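Local coordinates for protein hydrolase, haloacid dehalogenase-like family (Chlorobaculum tepidum, PDB 2HCF) that probably acts as a magnesium-dependent hydrolase of the haloacid dehalogenase superfamily, its substrate being undefined, at residues R4-F9 and A166-S171; T14-E19 and H126-P131; R24-A29 and E77-L82; Y34-S39 and V61-A66; R192-A197 and T213-F218. One frame throughout, in Å; residues are numbered along the deposited sequence.

Interaction 1. Residues R4-F9 and A166-S171; sequences RTLVLF and ANYSPS
Leu6 sets its CB over the face of the Tyr168 ring, 3.8 Å from the ring centroid and 10° off the normal, a CH-pi contact centred on the aromatic face. On the opposite face of the same ring sits the Ala166 methyl, displaced toward the rim, which leaves the phenol between a strand residue and a neighbour from its own loop. That methyl has a second flat partner: it rests over the centre of the Arg4 guanidinium, with Ala166 CB 3.5 Å from Arg4 CZ. The arginine chain bends at chi3 (-90°) on its way there, and NH1 hydrogen-bonds to Thr164 O where helix 152-164 finishes. At the rim of the ring, near its plane, Arg4 O approaches Tyr168 CD1 at 3.4 Å. A water also lies in plane at the edge and donates to Thr5 O at 3.1 Å; its spacing from Tyr168 OH is implausibly short and that link is doubtful. The contact joins strand 5-9, a central strand of the parallel sheet of the Rossmann-like core, to the connection that leads from helix 152-164 into strand 173-177. Leu112, Leu157, Ala160 and Ile173 also touch the tyrosine. With no direct hydrogen bond between the two segments, cohesion rests on aromatic and aliphatic surfaces, while the exposed Arg4 lays the face of its guanidinium on the Ala166 methyl and NH1 keeps a backbone acceptor.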
# COMPACT_ATOMS: atom_id res chain seq x y z
N ARG A 4 -13.38 13.50 13.95
CA ARG A 4 -13.00 13.23 12.56
C ARG A 4 -11.85 12.23 12.53
O ARG A 4 -10.83 12.48 13.18
CB ARG A 4 -12.60 14.51 11.82
CG ARG A 4 -13.77 15.40 11.40
CD ARG A 4 -13.36 16.47 10.38
NE ARG A 4 -12.91 17.72 11.00
CZ ARG A 4 -12.38 18.75 10.33
NH1 ARG A 4 -12.20 18.70 9.02
NH2 ARG A 4 -12.01 19.85 10.98
N THR A 5 -12.03 11.11 11.81
CA THR A 5 -11.02 10.02 11.72
C THR A 5 -10.39 9.88 10.33
O THR A 5 -11.08 9.94 9.31
CB THR A 5 -11.64 8.69 12.12
OG1 THR A 5 -12.00 8.77 13.50
CG2 THR A 5 -10.66 7.53 11.94
N LEU A 6 -9.07 9.69 10.34
CA LEU A 6 -8.26 9.50 9.14
C LEU A 6 -7.93 8.01 9.05
O LEU A 6 -7.30 7.45 9.96
CB LEU A 6 -6.97 10.34 9.22
CG LEU A 6 -5.95 10.11 8.09
CD1 LEU A 6 -6.57 10.39 6.76
CD2 LEU A 6 -4.68 10.91 8.21
N VAL A 7 -8.36 7.38 7.96
CA VAL A 7 -8.15 5.97 7.78
C VAL A 7 -7.34 5.70 6.50
O VAL A 7 -7.80 5.95 5.38
CB VAL A 7 -9.50 5.22 7.71
CG1 VAL A 7 -9.26 3.72 7.75
CG2 VAL A 7 -10.41 5.64 8.85
N LEU A 8 -6.17 5.10 6.69
CA LEU A 8 -5.20 4.88 5.62
C LEU A 8 -5.02 3.38 5.38
O LEU A 8 -4.71 2.62 6.29
CB LEU A 8 -3.87 5.56 5.99
CG LEU A 8 -3.91 7.07 6.23
CD1 LEU A 8 -2.57 7.53 6.77
CD2 LEU A 8 -4.27 7.84 4.97
N PHE A 9 -5.21 2.97 4.14
CA PHE A 9 -5.20 1.57 3.71
C PHE A 9 -4.02 1.30 2.79
O PHE A 9 -3.77 2.06 1.80
CB PHE A 9 -6.44 1.26 2.88
CG PHE A 9 -7.69 0.94 3.69
CD1 PHE A 9 -7.95 -0.37 4.09
CD2 PHE A 9 -8.65 1.92 3.96
CE1 PHE A 9 -9.10 -0.68 4.79
CE2 PHE A 9 -9.79 1.62 4.67
CZ PHE A 9 -10.01 0.31 5.08
N ALA A 166 -8.37 19.47 9.30
CA ALA A 166 -8.43 18.69 10.52
C ALA A 166 -7.03 18.45 11.05
O ALA A 166 -6.16 18.03 10.31
CB ALA A 166 -9.13 17.34 10.25
N ASN A 167 -6.81 18.68 12.33
CA ASN A 167 -5.54 18.37 12.96
C ASN A 167 -5.70 17.04 13.67
O ASN A 167 -5.96 17.00 14.88
CB ASN A 167 -5.15 19.48 13.95
CG ASN A 167 -3.74 19.29 14.53
OD1 ASN A 167 -2.73 19.41 13.82
ND2 ASN A 167 -3.69 19.01 15.84
N TYR A 168 -5.58 15.94 12.92
CA TYR A 168 -5.85 14.60 13.48
C TYR A 168 -4.88 14.31 14.59
O TYR A 168 -3.68 14.47 14.40
CB TYR A 168 -5.72 13.52 12.40
CG TYR A 168 -6.72 13.69 11.30
CD1 TYR A 168 -8.02 13.23 11.44
CD2 TYR A 168 -6.38 14.35 10.13
CE1 TYR A 168 -8.96 13.42 10.44
CE2 TYR A 168 -7.31 14.54 9.13
CZ TYR A 168 -8.59 14.08 9.28
OH TYR A 168 -9.49 14.27 8.25
N SER A 169 -5.39 13.90 15.75
CA SER A 169 -4.54 13.44 16.84
C SER A 169 -4.23 11.96 16.63
O SER A 169 -4.93 11.29 15.86
CB SER A 169 -5.24 13.66 18.19
OG SER A 169 -6.16 12.61 18.46
N PRO A 170 -3.22 11.43 17.33
CA PRO A 170 -2.83 10.03 17.13
C PRO A 170 -3.99 9.02 17.21
O PRO A 170 -4.08 8.14 16.35
CB PRO A 170 -1.82 9.80 18.27
CG PRO A 170 -1.23 11.14 18.50
CD PRO A 170 -2.39 12.08 18.36
N SER A 171 -4.90 9.19 18.17
CA SER A 171 -6.00 8.25 18.33
C SER A 171 -7.02 8.38 17.23
O SER A 171 -7.88 7.51 17.12
CB SER A 171 -6.73 8.46 19.64
OG SER A 171 -7.22 9.79 19.75
O HOH W 1 -11.52 12.97 8.68

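Interaction 2. Residues T14-E19 and H126-P131; sequences TLLKVE and HKLKLP
Leu15 and Leu16, just past a loop that carries the magnesium ligands Asp10 and Asp12 and fits the DxDx(T/V) pattern of the haloacid dehalogenase family, pack against Lys127, Leu128 and Pro131 on segment 126-131. The methyl ends of two leucines meet where Leu15 CD1 lies 3.8 Å from Leu128 CD2, the two side chains passing at an oblique angle. Leu16 pushes further in: its CG stands between the backbone N and the carbonyl carbon (chi1 57°), and this directs CD2 to within 3.4 Å of Lys127 O. The same methyl reaches Leu128 CD2 at 4.1 Å and Pro131 CG at 4.3 Å. Lys127 O is buried without a polar partner in the model, as expected where the residue four positions on is a proline, which has no N-H to give. Strand 16-18 pairs with strand 92-94 in a small antiparallel sheet, whose Ile92 packs on Leu16, Val18 and Pro131, so this side of segment 126-131 is covered by this hairpin-like flap beside the magnesium-binding loop. Further along the strand, Val18 CG2 touches Lys127 CE at 3.7 Å, and the extended lysine chain runs across the valine at about a right angle. Val18 therefore flanks the aliphatic part of a side chain whose NZ makes a salt bridge with Asp12, a ligand of the bound magnesium, and hydrogen bonds to Asn22 OD1 and Asn119 OD1.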
# COMPACT_ATOMS: atom_id res chain seq x y z
N THR A 14 -4.13 -6.56 1.51
CA THR A 14 -5.06 -5.87 2.40
C THR A 14 -6.40 -5.61 1.70
O THR A 14 -7.45 -6.04 2.18
CB THR A 14 -4.47 -4.54 2.86
OG1 THR A 14 -3.22 -4.76 3.54
CG2 THR A 14 -5.40 -3.80 3.80
N LEU A 15 -6.35 -4.92 0.57
CA LEU A 15 -7.58 -4.73 -0.24
C LEU A 15 -7.72 -5.76 -1.35
O LEU A 15 -8.83 -6.15 -1.71
CB LEU A 15 -7.58 -3.34 -0.86
CG LEU A 15 -7.50 -2.16 0.11
CD1 LEU A 15 -7.37 -0.84 -0.69
CD2 LEU A 15 -8.74 -2.13 0.98
N LEU A 16 -6.61 -6.13 -1.94
CA LEU A 16 -6.63 -7.02 -3.08
C LEU A 16 -5.30 -7.72 -3.22
O LEU A 16 -4.33 -7.40 -2.49
CB LEU A 16 -6.96 -6.24 -4.36
CG LEU A 16 -6.05 -5.03 -4.74
CD1 LEU A 16 -4.75 -5.46 -5.43
CD2 LEU A 16 -6.84 -4.10 -5.69
N LYS A 17 -5.29 -8.70 -4.13
CA LYS A 17 -4.08 -9.38 -4.59
C LYS A 17 -4.04 -9.40 -6.09
O LYS A 17 -5.08 -9.33 -6.75
CB LYS A 17 -4.02 -10.82 -4.10
CG LYS A 17 -3.79 -10.88 -2.60
CD LYS A 17 -3.71 -12.28 -2.09
CE LYS A 17 -3.53 -12.25 -0.57
NZ LYS A 17 -3.48 -13.60 0.06
N VAL A 18 -2.80 -9.46 -6.60
CA VAL A 18 -2.55 -9.49 -8.03
C VAL A 18 -1.89 -10.79 -8.41
O VAL A 18 -1.11 -11.34 -7.64
CB VAL A 18 -1.64 -8.34 -8.49
CG1 VAL A 18 -1.67 -8.23 -10.05
CG2 VAL A 18 -2.10 -7.03 -7.87
N GLU A 19 -2.17 -11.21 -9.63
CA GLU A 19 -1.62 -12.42 -10.20
C GLU A 19 -0.09 -12.27 -10.39
O GLU A 19 0.42 -11.17 -10.37
CB GLU A 19 -2.41 -12.69 -11.49
CG GLU A 19 -2.08 -13.87 -12.24
CD GLU A 19 -2.29 -15.15 -11.50
OE1 GLU A 19 -3.46 -15.57 -11.34
OE2 GLU A 19 -1.27 -15.74 -11.14
N HIS A 126 -4.13 1.78 -10.64
CA HIS A 126 -4.62 0.90 -11.72
C HIS A 126 -5.10 -0.44 -11.13
O HIS A 126 -6.13 -0.98 -11.51
CB HIS A 126 -3.56 0.63 -12.78
CG HIS A 126 -4.10 -0.06 -13.99
ND1 HIS A 126 -5.06 0.51 -14.81
CD2 HIS A 126 -3.85 -1.29 -14.49
CE1 HIS A 126 -5.35 -0.33 -15.77
NE2 HIS A 126 -4.64 -1.43 -15.61
N LYS A 127 -4.36 -0.98 -10.18
CA LYS A 127 -4.84 -2.17 -9.49
C LYS A 127 -6.26 -1.96 -8.85
O LYS A 127 -7.08 -2.87 -8.82
CB LYS A 127 -3.85 -2.55 -8.37
CG LYS A 127 -2.52 -3.11 -8.84
CD LYS A 127 -1.54 -3.37 -7.64
CE LYS A 127 -0.19 -3.86 -8.10
NZ LYS A 127 0.71 -4.14 -6.88
N LEU A 128 -6.49 -0.79 -8.26
CA LEU A 128 -7.74 -0.48 -7.55
C LEU A 128 -8.86 -0.23 -8.57
O LEU A 128 -10.02 -0.58 -8.35
CB LEU A 128 -7.57 0.76 -6.66
CG LEU A 128 -6.56 0.71 -5.49
CD1 LEU A 128 -6.49 2.12 -4.98
CD2 LEU A 128 -6.99 -0.21 -4.43
N LYS A 129 -8.50 0.35 -9.71
CA LYS A 129 -9.47 0.66 -10.78
C LYS A 129 -10.07 -0.57 -11.48
O LYS A 129 -11.27 -0.56 -11.96
CB LYS A 129 -8.79 1.51 -11.85
CG LYS A 129 -8.74 3.02 -11.59
CD LYS A 129 -8.28 3.80 -12.82
CE LYS A 129 -7.78 5.23 -12.46
NZ LYS A 129 -8.73 6.33 -12.87
N LEU A 130 -9.26 -1.60 -11.65
CA LEU A 130 -9.73 -2.83 -12.31
C LEU A 130 -10.98 -3.38 -11.62
O LEU A 130 -12.00 -3.48 -12.24
CB LEU A 130 -8.61 -3.85 -12.47
CG LEU A 130 -7.58 -3.44 -13.52
CD1 LEU A 130 -6.36 -4.29 -13.49
CD2 LEU A 130 -8.20 -3.46 -14.91
N PRO A 131 -10.91 -3.67 -10.31
CA PRO A 131 -12.15 -4.04 -9.60
C PRO A 131 -13.08 -2.88 -9.17
O PRO A 131 -14.10 -3.11 -8.52
CB PRO A 131 -11.60 -4.79 -8.37
CG PRO A 131 -10.35 -4.12 -8.10
CD PRO A 131 -9.75 -3.74 -9.42

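Interaction 3. Residues R24-A29 and E77-L82; sequences RVLADA and ETYIAL
Leu82 N donates to Thr78 O at 2.9 Å, a backbone bond that holds both residues on the helical face turned toward Val25 and Ala29. Helix 24-29 and helix 77-82 approach to 8.6 Å between axes, their directions 137° apart, and belong to the all-helical cap inserted after the first strand of the core, as in other members of this superfamily. Their backbones come nearest at a small residue, with Ala29 CA 5.1 Å from Tyr79 CA; Ala29 CB lies 3.6 Å from Tyr79 N, with Thr78 CG2 beside the same methyl at 3.8 Å. Tyr79 leaves its helix with CG opposite the backbone N (chi1 164°), which swings the ring alongside helix 24-29. There Val25 CG1 comes within 3.6 Å of Tyr79 CD1, the two side chains crossing at about a right angle, and Leu26 CD1 touches the same ring carbon at 3.8 Å. Leu82 adds a further contact, its CB against Val25 CG1 and its CD2 3.9 Å from Asp28 CB. Tyr79 OH hydrogen-bonds to Asn22 ND2, and putting an alanine at Tyr79 would probably cost Asn22 ND2 its bond to the phenol and open a gap beside Val25 and Leu26. Asp28 directs its carboxylate to Arg86 in a salt bridge. Between the segments the contact is apolar and depends on shape, with polar groups satisfied at its margins by other residues of the cap.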
# COMPACT_ATOMS: atom_id res chain seq x y z
N ARG A 24 6.53 -10.36 -13.18
CA ARG A 24 7.08 -10.46 -14.52
C ARG A 24 7.04 -9.16 -15.30
O ARG A 24 7.92 -8.92 -16.11
CB ARG A 24 6.37 -11.58 -15.26
CG ARG A 24 6.59 -12.94 -14.56
CD ARG A 24 6.20 -14.15 -15.45
NE ARG A 24 4.83 -13.99 -15.99
CZ ARG A 24 3.72 -14.35 -15.36
NH1 ARG A 24 3.77 -14.93 -14.16
NH2 ARG A 24 2.54 -14.13 -15.93
N VAL A 25 6.03 -8.32 -15.06
CA VAL A 25 6.00 -6.95 -15.58
C VAL A 25 7.20 -6.16 -15.09
O VAL A 25 7.86 -5.47 -15.86
CB VAL A 25 4.68 -6.23 -15.15
CG1 VAL A 25 4.77 -4.71 -15.39
CG2 VAL A 25 3.50 -6.81 -15.87
N LEU A 26 7.50 -6.24 -13.80
CA LEU A 26 8.67 -5.56 -13.30
C LEU A 26 9.96 -6.09 -13.94
O LEU A 26 10.80 -5.31 -14.37
CB LEU A 26 8.78 -5.62 -11.78
CG LEU A 26 9.96 -4.79 -11.20
CD1 LEU A 26 9.88 -3.31 -11.50
CD2 LEU A 26 10.04 -5.00 -9.70
N ALA A 27 10.11 -7.41 -13.98
CA ALA A 27 11.34 -8.00 -14.52
C ALA A 27 11.56 -7.56 -15.97
O ALA A 27 12.66 -7.17 -16.35
CB ALA A 27 11.29 -9.52 -14.42
N ASP A 28 10.50 -7.61 -16.76
CA ASP A 28 10.52 -7.14 -18.13
C ASP A 28 10.88 -5.66 -18.30
O ASP A 28 11.53 -5.29 -19.28
CB ASP A 28 9.17 -7.43 -18.82
CG ASP A 28 9.03 -8.88 -19.25
OD1 ASP A 28 10.03 -9.62 -19.17
OD2 ASP A 28 7.92 -9.29 -19.66
N ALA A 29 10.45 -4.81 -17.36
CA ALA A 29 10.74 -3.39 -17.44
C ALA A 29 12.20 -3.14 -17.12
O ALA A 29 12.87 -2.34 -17.80
CB ALA A 29 9.84 -2.62 -16.49
N GLU A 77 8.70 4.47 -15.13
CA GLU A 77 7.72 4.74 -16.18
C GLU A 77 7.44 3.52 -17.05
O GLU A 77 6.31 3.29 -17.47
CB GLU A 77 8.20 5.90 -17.07
N THR A 78 8.49 2.76 -17.36
CA THR A 78 8.37 1.55 -18.18
C THR A 78 7.52 0.50 -17.44
O THR A 78 6.59 -0.06 -18.03
CB THR A 78 9.78 1.00 -18.56
OG1 THR A 78 10.52 2.01 -19.28
CG2 THR A 78 9.68 -0.28 -19.42
N TYR A 79 7.80 0.30 -16.16
CA TYR A 79 7.03 -0.63 -15.30
C TYR A 79 5.53 -0.25 -15.28
O TYR A 79 4.66 -1.08 -15.52
CB TYR A 79 7.62 -0.64 -13.88
CG TYR A 79 6.67 -1.26 -12.87
CD1 TYR A 79 6.40 -2.61 -12.89
CD2 TYR A 79 6.00 -0.47 -11.94
CE1 TYR A 79 5.50 -3.18 -12.01
CE2 TYR A 79 5.10 -1.03 -11.05
CZ TYR A 79 4.85 -2.39 -11.09
OH TYR A 79 3.96 -2.96 -10.23
N ILE A 80 5.26 1.03 -15.02
CA ILE A 80 3.88 1.51 -14.93
C ILE A 80 3.14 1.28 -16.25
O ILE A 80 2.01 0.77 -16.27
CB ILE A 80 3.84 3.02 -14.52
CG1 ILE A 80 4.31 3.18 -13.09
CG2 ILE A 80 2.45 3.59 -14.71
CD1 ILE A 80 4.68 4.59 -12.68
N ALA A 81 3.77 1.69 -17.35
CA ALA A 81 3.16 1.57 -18.66
C ALA A 81 2.90 0.11 -19.01
O ALA A 81 1.82 -0.25 -19.49
CB ALA A 81 4.05 2.21 -19.71
N LEU A 82 3.88 -0.74 -18.72
CA LEU A 82 3.73 -2.18 -19.01
C LEU A 82 2.64 -2.82 -18.15
O LEU A 82 1.87 -3.64 -18.65
CB LEU A 82 5.05 -2.88 -18.76
CG LEU A 82 5.44 -4.01 -19.69
CD1 LEU A 82 5.20 -3.65 -21.17
CD2 LEU A 82 6.91 -4.35 -19.41

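Interaction 4. Residues Y34-S39 and V61-A66; sequences YGTEGS and VGLERA. With MG (magnesium ion), chain C.
Val61 holds CG1 opposite its carbonyl carbon (chi1 -60°), a turn that sets this methyl against Gly38 and Ser39 in the helical cap of the haloacid dehalogenase fold. Val61 CG1 is 3.4 Å from Ser39 CB, tighter than a usual carbon contact, and 3.6 Å from Gly38 C. The loop is shaped by an ST turn, in which Gly38 N donates to Thr36 OG1 at 3.0 Å (161° at the hydrogen), and Gly38 has the positive phi that favours glycine. Thr36 CG2 faces Val61 CG2 and Leu63 CD1, 4.2 Å from each, while Leu63 CD2 approaches Tyr34 CD1 obliquely at 3.8 Å. Tyr34 OH is held by Ile68 O on the following helix. Past Leu63, Glu64 occupies the N-cap position of helix 65-86 and binds a magnesium ion at the cap surface, remote from Asp10, Asp12 and Asp178. Glu64 OE2 ligates the metal at 2.0 Å and four waters complete the observed shell; one of these waters also donates to Gly62 O at 2.6 Å.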
# COMPACT_ATOMS: atom_id res chain seq x y z
N TYR A 34 17.71 -1.61 -17.94
CA TYR A 34 19.06 -1.90 -17.48
C TYR A 34 19.74 -3.10 -18.16
O TYR A 34 20.94 -3.32 -17.98
CB TYR A 34 19.05 -2.17 -15.97
CG TYR A 34 18.59 -1.02 -15.11
CD1 TYR A 34 19.48 -0.02 -14.72
CD2 TYR A 34 17.28 -0.95 -14.67
CE1 TYR A 34 19.05 1.03 -13.90
CE2 TYR A 34 16.85 0.08 -13.86
CZ TYR A 34 17.73 1.06 -13.47
OH TYR A 34 17.28 2.08 -12.69
N GLY A 35 18.98 -3.90 -18.91
CA GLY A 35 19.49 -5.14 -19.49
C GLY A 35 19.29 -6.40 -18.64
O GLY A 35 19.41 -7.51 -19.14
N THR A 36 19.00 -6.23 -17.36
CA THR A 36 18.84 -7.34 -16.44
C THR A 36 17.62 -7.11 -15.56
O THR A 36 17.28 -5.97 -15.26
CB THR A 36 20.07 -7.50 -15.55
OG1 THR A 36 19.89 -8.62 -14.68
CG2 THR A 36 20.36 -6.25 -14.73
N GLU A 37 16.96 -8.20 -15.18
CA GLU A 37 15.89 -8.14 -14.18
C GLU A 37 16.42 -8.21 -12.77
O GLU A 37 15.66 -8.16 -11.82
CB GLU A 37 14.85 -9.27 -14.39
CG GLU A 37 15.39 -10.70 -14.32
CD GLU A 37 14.27 -11.75 -14.33
OE1 GLU A 37 13.74 -12.06 -13.24
OE2 GLU A 37 13.93 -12.28 -15.41
N GLY A 38 17.73 -8.28 -12.63
CA GLY A 38 18.31 -8.37 -11.33
C GLY A 38 18.08 -9.77 -10.81
O GLY A 38 17.92 -10.72 -11.58
N SER A 39 18.08 -9.89 -9.50
CA SER A 39 18.01 -11.18 -8.85
C SER A 39 17.52 -11.01 -7.43
O SER A 39 18.13 -10.29 -6.64
CB SER A 39 19.42 -11.84 -8.85
OG SER A 39 19.37 -13.19 -8.44
N VAL A 61 22.67 -7.94 -8.12
CA VAL A 61 23.50 -8.39 -9.21
C VAL A 61 24.74 -7.51 -9.45
O VAL A 61 25.47 -7.72 -10.41
CB VAL A 61 22.69 -8.62 -10.51
CG1 VAL A 61 21.64 -9.66 -10.29
CG2 VAL A 61 22.07 -7.35 -11.04
N GLY A 62 24.99 -6.54 -8.57
CA GLY A 62 26.24 -5.78 -8.57
C GLY A 62 26.18 -4.34 -9.10
O GLY A 62 27.21 -3.68 -9.16
N LEU A 63 25.00 -3.86 -9.48
CA LEU A 63 24.85 -2.46 -9.90
C LEU A 63 25.04 -1.50 -8.72
O LEU A 63 24.56 -1.76 -7.65
CB LEU A 63 23.47 -2.22 -10.50
CG LEU A 63 23.24 -2.57 -11.98
CD1 LEU A 63 22.89 -4.03 -12.18
CD2 LEU A 63 22.15 -1.68 -12.59
N GLU A 64 25.77 -0.40 -8.93
CA GLU A 64 25.95 0.63 -7.87
C GLU A 64 24.69 1.46 -7.74
O GLU A 64 23.94 1.55 -8.69
CB GLU A 64 27.15 1.55 -8.17
CG GLU A 64 28.47 0.82 -8.38
CD GLU A 64 28.87 -0.01 -7.17
OE1 GLU A 64 28.52 0.40 -6.03
OE2 GLU A 64 29.52 -1.08 -7.35
N ARG A 65 24.45 2.06 -6.56
CA ARG A 65 23.22 2.85 -6.35
C ARG A 65 23.13 3.98 -7.35
O ARG A 65 22.08 4.19 -7.95
CB ARG A 65 23.11 3.40 -4.94
CG ARG A 65 22.47 2.43 -3.97
CD ARG A 65 22.17 3.10 -2.63
NE ARG A 65 20.92 3.84 -2.70
CZ ARG A 65 19.72 3.33 -2.40
NH1 ARG A 65 19.60 2.07 -1.99
NH2 ARG A 65 18.64 4.11 -2.49
N ALA A 66 24.24 4.66 -7.58
CA ALA A 66 24.27 5.77 -8.54
C ALA A 66 23.89 5.31 -9.93
O ALA A 66 23.25 6.04 -10.66
CB ALA A 66 25.66 6.41 -8.58
MG MG C . 30.03 -2.64 -6.13
O HOH W 2 28.50 -3.98 -6.98
O HOH W 3 30.78 -3.92 -4.87
O HOH W 4 31.44 -3.15 -7.85
O HOH W 5 31.34 -0.89 -5.68

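Interaction 5. Residues R192-A197 and T213-F218; sequences RSIAVA and TLFKNF
Val196 packs onto Phe218, with Val196 CG2 4.0 Å from the ring centroid over one face and CG1 reaching Phe218 CZ at 3.7 Å. The pair lies at the end of two parallel strands of a beta-alpha-beta unit, 192-196 and 213-215, at one edge of the Rossmann-like sheet, close to Asp178 of the magnesium site. A serine in place of Phe218 would probably open a gap beside Val196 and strip it of its aromatic partner. On the same sheet face Ile194 CG2 meets Phe215 CD1 obliquely at 3.7 Å; on the other, Ala195 CB touches Leu214 CD1, near Met203 of the connecting helix. Four backbone bonds zip the strands: Ala195 is held through both its N-H and its O, and the bond from Phe215 N to Ala195 O, 2.9 Å, is nearly straight (172°). Thr213 N to Ser193 O and Ala197 N to Phe215 O finish the ladder. Beyond it, one water donates to both Ala197 O and Lys216 O, each at 2.9 Å.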
# COMPACT_ATOMS: atom_id res chain seq x y z
N ARG A 192 -3.14 4.39 15.41
CA ARG A 192 -3.74 3.09 15.70
C ARG A 192 -3.51 2.19 14.49
O ARG A 192 -4.01 2.48 13.39
CB ARG A 192 -5.25 3.24 15.98
CG ARG A 192 -5.55 4.02 17.27
CD ARG A 192 -7.00 3.92 17.71
NE ARG A 192 -7.88 4.78 16.92
CZ ARG A 192 -8.91 4.38 16.19
NH1 ARG A 192 -9.24 3.10 16.06
NH2 ARG A 192 -9.62 5.30 15.55
N SER A 193 -2.78 1.10 14.68
CA SER A 193 -2.54 0.13 13.63
C SER A 193 -3.57 -0.97 13.72
O SER A 193 -3.87 -1.46 14.81
CB SER A 193 -1.12 -0.44 13.69
OG SER A 193 -0.87 -1.02 14.93
N ILE A 194 -4.17 -1.29 12.57
CA ILE A 194 -5.00 -2.48 12.46
C ILE A 194 -4.34 -3.38 11.42
O ILE A 194 -4.20 -2.99 10.26
CB ILE A 194 -6.46 -2.15 12.02
CG1 ILE A 194 -7.22 -1.33 13.08
CG2 ILE A 194 -7.23 -3.44 11.69
CD1 ILE A 194 -8.48 -0.67 12.48
N ALA A 195 -3.92 -4.56 11.84
CA ALA A 195 -3.27 -5.52 10.94
C ALA A 195 -4.32 -6.54 10.56
O ALA A 195 -5.17 -6.89 11.40
CB ALA A 195 -2.13 -6.17 11.63
N VAL A 196 -4.24 -7.01 9.32
CA VAL A 196 -5.14 -8.04 8.81
C VAL A 196 -4.29 -9.15 8.18
O VAL A 196 -3.38 -8.88 7.40
CB VAL A 196 -6.18 -7.41 7.83
CG1 VAL A 196 -5.51 -6.74 6.68
CG2 VAL A 196 -7.19 -8.44 7.39
N ALA A 197 -4.55 -10.40 8.58
CA ALA A 197 -3.67 -11.53 8.23
C ALA A 197 -4.10 -12.18 6.92
O ALA A 197 -4.18 -13.41 6.81
CB ALA A 197 -3.62 -12.54 9.38
N THR A 213 -4.77 -3.62 16.80
CA THR A 213 -5.79 -4.64 16.61
C THR A 213 -5.31 -5.55 15.51
O THR A 213 -4.54 -5.11 14.64
CB THR A 213 -7.10 -3.95 16.23
OG1 THR A 213 -7.43 -3.04 17.28
CG2 THR A 213 -8.25 -4.94 16.03
N LEU A 214 -5.79 -6.81 15.55
CA LEU A 214 -5.45 -7.85 14.58
C LEU A 214 -6.68 -8.67 14.15
O LEU A 214 -7.35 -9.34 14.97
CB LEU A 214 -4.37 -8.74 15.15
CG LEU A 214 -3.87 -9.87 14.24
CD1 LEU A 214 -3.40 -9.44 12.89
CD2 LEU A 214 -2.77 -10.62 14.96
N PHE A 215 -6.97 -8.60 12.87
CA PHE A 215 -8.05 -9.33 12.23
C PHE A 215 -7.54 -10.49 11.40
O PHE A 215 -6.49 -10.41 10.81
CB PHE A 215 -8.81 -8.40 11.28
CG PHE A 215 -9.81 -7.50 11.97
CD1 PHE A 215 -9.40 -6.30 12.53
CD2 PHE A 215 -11.14 -7.84 12.02
CE1 PHE A 215 -10.32 -5.47 13.17
CE2 PHE A 215 -12.07 -7.03 12.66
CZ PHE A 215 -11.66 -5.84 13.23
N LYS A 216 -8.35 -11.53 11.28
CA LYS A 216 -8.07 -12.59 10.34
C LYS A 216 -8.38 -12.10 8.95
O LYS A 216 -7.61 -12.32 8.00
CB LYS A 216 -8.90 -13.83 10.70
CG LYS A 216 -8.59 -15.11 9.88
CD LYS A 216 -7.12 -15.55 10.02
CE LYS A 216 -6.91 -17.03 9.74
NZ LYS A 216 -7.76 -17.48 8.59
N ASN A 217 -9.53 -11.45 8.82
CA ASN A 217 -9.97 -10.91 7.55
C ASN A 217 -11.05 -9.87 7.84
O ASN A 217 -11.36 -9.62 9.00
CB ASN A 217 -10.49 -12.05 6.67
CG ASN A 217 -11.59 -12.86 7.35
OD1 ASN A 217 -12.60 -12.32 7.76
ND2 ASN A 217 -11.38 -14.17 7.46
N PHE A 218 -11.66 -9.29 6.80
CA PHE A 218 -12.65 -8.23 6.99
C PHE A 218 -14.08 -8.71 6.68
O PHE A 218 -14.92 -7.92 6.28
CB PHE A 218 -12.34 -7.00 6.12
CG PHE A 218 -11.04 -6.30 6.43
CD1 PHE A 218 -10.59 -6.11 7.73
CD2 PHE A 218 -10.29 -5.75 5.39
CE1 PHE A 218 -9.40 -5.40 7.99
CE2 PHE A 218 -9.11 -5.04 5.64
CZ PHE A 218 -8.67 -4.88 6.95
O HOH W 6 -5.84 -0.62 16.53
O HOH W 7 -6.77 -14.60 6.49

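Overall arrangement
Interactions 1 and 5 both belong to the parallel core sheet and are linked by a hydrogen bond between Ser171 O and Arg192 NE, yet they differ in kind: backbone bonds join the edge strand 213-215 to 192-196 in interaction 5, whereas aromatic packing fixes a loop in interaction 1. Interactions 1 and 2 are buried, interaction 5 partly so. Interaction 2 lies between sheet and cap; Leu15 touches Phe9, and Thr14 touches Val196 and Phe218. Interactions 3 and 4 share helix 65-86 of the cap and touch through Ala27 and Glu37, the first partly buried and apolar, the second at the surface and beside a hydrated metal. Interactions 1 and 4 have centres about 40 Å apart.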